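PDB 3FZX: putative exported protein from Bacteroides fragilis, which is of unknown function but has a YmcC-like beta-barrel fold and binds calcium, and may bind lipid as its LolA/LolB-clan relatives do. Local coordinates for residues F56-A59 with A60-L64; Q200-N203 with K204-Q208. All coordinates share one frame; numbering follows the deposited sequence. Where two conformers were deposited one is given.

Contact 1 (F56-A59 with A60-L64); sequences FADA and AGKTL
Phe56 and Leu64 meet where strands 47-58 and 63-74 pair through their backbones: Leu64 N donates to Phe56 O at 2.7 Å. Two residues nearer the turn, Asp58 N donates to Lys62 O, which also lies 3.1 Å from Ala57 CA in a CA-H...O contact. Between these bonds Ala57 and Thr63 form an antiparallel non-hydrogen-bonded pair, and the isobutyl group of Leu64 lies against the Ala57-Asp58 peptide, its CG 3.8 Å from Asp58 N. Phe56 sends its ring the other way, onto Leu34 of the neighbouring strand 30-44 and onto Ala86 and Met95.

The turn end is looser and faces solvent. A type I turn from Asp58 to Gly61 is closed by Gly61 N on Asp58 O at 2.9 Å, and Gly61, its last residue, has positive phi, as in a type I turn with a G1 bulge. The Asp58 carboxylate folds back over the turn because CG stands between the backbone N and the carbonyl carbon (chi1 64°); Asp58 OD1 receives Lys62 N at 3.0 Å from above the carboxylate plane, a bent bond of 133°. Lys62 crosses that carboxylate, laying CB against it, while Lys62 NZ stays 4.7 Å from Asp58 OD2. The acidic group therefore acts as acceptor for the Lys62 amide just past the turn, with the lysine charge probably adding only a modest attraction.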
# COMPACT_ATOMS: atom_id res chain seq x y z
N PHE A 56 -1.07 -4.49 18.69
CA PHE A 56 -0.23 -3.58 19.43
C PHE A 56 -0.88 -3.53 20.81
O PHE A 56 -2.06 -3.25 20.92
CB PHE A 56 -0.27 -2.16 18.85
CG PHE A 56 0.60 -1.94 17.65
CD1 PHE A 56 1.95 -1.61 17.80
CD2 PHE A 56 0.07 -1.99 16.37
CE1 PHE A 56 2.78 -1.39 16.68
CE2 PHE A 56 0.89 -1.78 15.25
CZ PHE A 56 2.24 -1.46 15.41
N ALA A 57 -0.12 -3.84 21.84
CA ALA A 57 -0.60 -3.73 23.21
C ALA A 57 0.37 -2.90 24.03
O ALA A 57 1.49 -2.63 23.60
CB ALA A 57 -0.79 -5.11 23.83
N ASP A 58 -0.08 -2.48 25.21
CA ASP A 58 0.80 -1.77 26.14
C ASP A 58 1.55 -2.82 26.98
O ASP A 58 1.33 -4.02 26.80
CB ASP A 58 -0.01 -0.79 27.03
CG ASP A 58 -1.04 -1.48 27.96
OD1 ASP A 58 -0.95 -2.71 28.22
OD2 ASP A 58 -1.95 -0.77 28.43
N ALA A 59 2.39 -2.35 27.91
CA ALA A 59 3.22 -3.22 28.75
C ALA A 59 2.39 -4.15 29.62
O ALA A 59 2.86 -5.22 29.96
CB ALA A 59 4.21 -2.41 29.60
N ALA A 60 1.16 -3.76 29.96
CA ALA A 60 0.27 -4.62 30.75
C ALA A 60 -0.57 -5.58 29.88
O ALA A 60 -1.49 -6.20 30.38
CB ALA A 60 -0.63 -3.76 31.61
N GLY A 61 -0.27 -5.71 28.59
CA GLY A 61 -1.04 -6.59 27.69
C GLY A 61 -2.40 -6.10 27.16
O GLY A 61 -3.04 -6.81 26.38
N LYS A 62 -2.86 -4.91 27.57
CA LYS A 62 -4.09 -4.34 27.01
C LYS A 62 -3.90 -3.97 25.51
O LYS A 62 -2.99 -3.21 25.17
CB LYS A 62 -4.55 -3.11 27.80
CG LYS A 62 -5.95 -2.62 27.36
CD LYS A 62 -6.45 -1.41 28.15
CE LYS A 62 -5.76 -0.12 27.74
NZ LYS A 62 -6.28 1.01 28.56
N THR A 63 -4.74 -4.52 24.65
CA THR A 63 -4.68 -4.24 23.21
C THR A 63 -4.97 -2.77 22.94
O THR A 63 -5.91 -2.26 23.48
CB THR A 63 -5.71 -5.08 22.43
OG1 THR A 63 -5.39 -6.46 22.58
CG2 THR A 63 -5.70 -4.74 20.96
N LEU A 64 -4.13 -2.13 22.15
CA LEU A 64 -4.29 -0.74 21.74
C LEU A 64 -4.85 -0.65 20.31
O LEU A 64 -5.63 0.23 19.99
CB LEU A 64 -2.94 -0.00 21.81
CG LEU A 64 -2.19 -0.00 23.16
CD1 LEU A 64 -0.93 0.83 23.03
CD2 LEU A 64 -3.04 0.51 24.32

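Contact 2 (Q200-N203 with K204-Q208); sequences QYNN and KKELQ
The Tyr201 ring carries Leu207 on one face: CD1 sits 3.9 Å above the plane, offset toward the rim, in a CH-pi contact. Leu207 CB packs 3.9 Å from Tyr201 CE2, and the Lys205 and Glu206 backbone approaches the ring obliquely. In Leu207, CG opposite the backbone N (chi1 -177°) carries the branch obliquely across the ring, with CD1 over its face. The ring also meets that of Tyr184 on strand 180-190, their planes nearly parallel, and its OH is bonded to Glu199.

A second flat group, the Asn202 amide, crosses Glu206 with amide and carboxylate planes 36° apart. Asn202 ND2 donates within its own amide plane to Glu206 OE1, 2.8 Å away and nearly straight at 173°, meeting the anti side of the carboxylate. Asn202 OD1 takes two backbone donors from opposite faces of the amide: Lys204 N at 3.0 Å, well above the plane in an Asx turn, and Glu206 N at 3.1 Å. Three bonds thus fix the rotation of this amide.

The backbone is a hairpin whose type I turn, Asn202 to Lys205, carries a G1 bulge at Lys205. Gln208 N bonds to Gln200 O at 2.7 Å, Asn202 N to Glu206 O, and Lys205 N to Asn202 O closes the turn. Gln208 CG lies 3.5 Å from Asn202 N. Asn202, the last residue of strand 194-202, is bonded to the turn at Lys204 and to Glu206 just past it; the ND2 bond would be expected to favour a charged Glu206 carboxylate, while between Tyr201 and Leu207 the contact is CH-pi and apolar, with the hydroxyl held by Glu199.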
# COMPACT_ATOMS: atom_id res chain seq x y z
N GLN A 200 15.59 4.31 17.61
CA GLN A 200 15.23 5.65 17.16
C GLN A 200 15.97 6.70 17.97
O GLN A 200 16.06 6.59 19.20
CB GLN A 200 13.73 5.88 17.25
CG GLN A 200 12.92 4.92 16.34
CD GLN A 200 12.83 3.51 16.90
OE1 GLN A 200 12.54 3.34 18.08
NE2 GLN A 200 13.11 2.50 16.07
N TYR A 201 16.49 7.71 17.25
CA TYR A 201 17.24 8.86 17.81
C TYR A 201 16.65 10.17 17.35
O TYR A 201 16.03 10.23 16.30
CB TYR A 201 18.69 8.83 17.33
CG TYR A 201 19.43 7.60 17.77
CD1 TYR A 201 19.36 6.44 17.03
CD2 TYR A 201 20.20 7.59 18.95
CE1 TYR A 201 20.03 5.30 17.42
CE2 TYR A 201 20.88 6.44 19.34
CZ TYR A 201 20.77 5.30 18.57
OH TYR A 201 21.38 4.12 18.89
N ASN A 202 16.84 11.24 18.13
CA ASN A 202 16.48 12.60 17.67
C ASN A 202 17.68 13.15 16.95
O ASN A 202 18.74 12.51 16.94
CB ASN A 202 16.02 13.53 18.82
CG ASN A 202 17.11 13.81 19.87
OD1 ASN A 202 18.31 13.50 19.72
ND2 ASN A 202 16.66 14.40 20.96
N ASN A 203 17.58 14.36 16.40
CA ASN A 203 18.73 14.86 15.64
C ASN A 203 19.94 15.30 16.46
O ASN A 203 20.94 15.67 15.88
CB ASN A 203 18.32 15.80 14.51
CG ASN A 203 17.94 15.02 13.22
OD1 ASN A 203 18.42 13.90 12.99
ND2 ASN A 203 17.09 15.62 12.38
N LYS A 204 19.87 15.17 17.78
CA LYS A 204 21.03 15.39 18.64
C LYS A 204 21.76 14.08 18.93
O LYS A 204 22.73 14.07 19.65
CB LYS A 204 20.62 16.05 19.96
CG LYS A 204 19.81 17.34 19.81
CD LYS A 204 20.02 18.27 21.02
CE LYS A 204 18.92 19.33 21.10
NZ LYS A 204 19.31 20.44 21.99
N LYS A 205 21.29 12.98 18.35
CA LYS A 205 21.92 11.65 18.53
C LYS A 205 21.61 11.07 19.91
O LYS A 205 22.36 10.25 20.43
CB LYS A 205 23.44 11.66 18.26
CG LYS A 205 23.87 12.37 16.96
CD LYS A 205 25.38 12.40 16.80
CE LYS A 205 25.86 13.63 16.00
NZ LYS A 205 27.27 13.99 16.35
N GLU A 206 20.47 11.47 20.47
CA GLU A 206 20.03 10.98 21.76
C GLU A 206 18.99 9.91 21.50
O GLU A 206 17.97 10.17 20.83
CB GLU A 206 19.40 12.11 22.56
CG GLU A 206 20.39 13.22 22.95
CD GLU A 206 19.73 14.52 23.41
OE1 GLU A 206 18.56 14.79 23.04
OE2 GLU A 206 20.40 15.29 24.11
N LEU A 207 19.24 8.72 22.05
CA LEU A 207 18.32 7.59 21.94
C LEU A 207 16.93 7.95 22.47
O LEU A 207 16.77 8.45 23.57
CB LEU A 207 18.89 6.36 22.67
CG LEU A 207 18.08 5.04 22.60
CD1 LEU A 207 17.93 4.57 21.17
CD2 LEU A 207 18.74 3.94 23.47
N GLN A 208 15.92 7.73 21.64
CA GLN A 208 14.53 7.97 21.99
C GLN A 208 13.80 6.67 22.35
O GLN A 208 12.93 6.67 23.20
CB GLN A 208 13.84 8.62 20.80
CG GLN A 208 14.53 9.91 20.37
CD GLN A 208 14.43 10.96 21.46
OE1 GLN A 208 15.44 11.40 22.02
NE2 GLN A 208 13.20 11.31 21.80

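Both contacts are turns joining neighbouring strands of the same antiparallel barrel, but different pairs: contact 1 links strands 47-58 and 63-74, contact 2 strands 194-202 and 207-217. Their centres lie 25 Å apart and their nearest atoms about 11 Å, without touching. Contact 1 is partly buried, whereas contact 2 is a surface contact. Both have the same backbone scheme, a type I turn with a G1 bulge, and in both the side chain of the first turn residue folds over it. The carboxylate of contact 1 accepts, the amide of contact 2 accepts and donates, and in contact 2 a tyrosine and a leucine also meet across the strands.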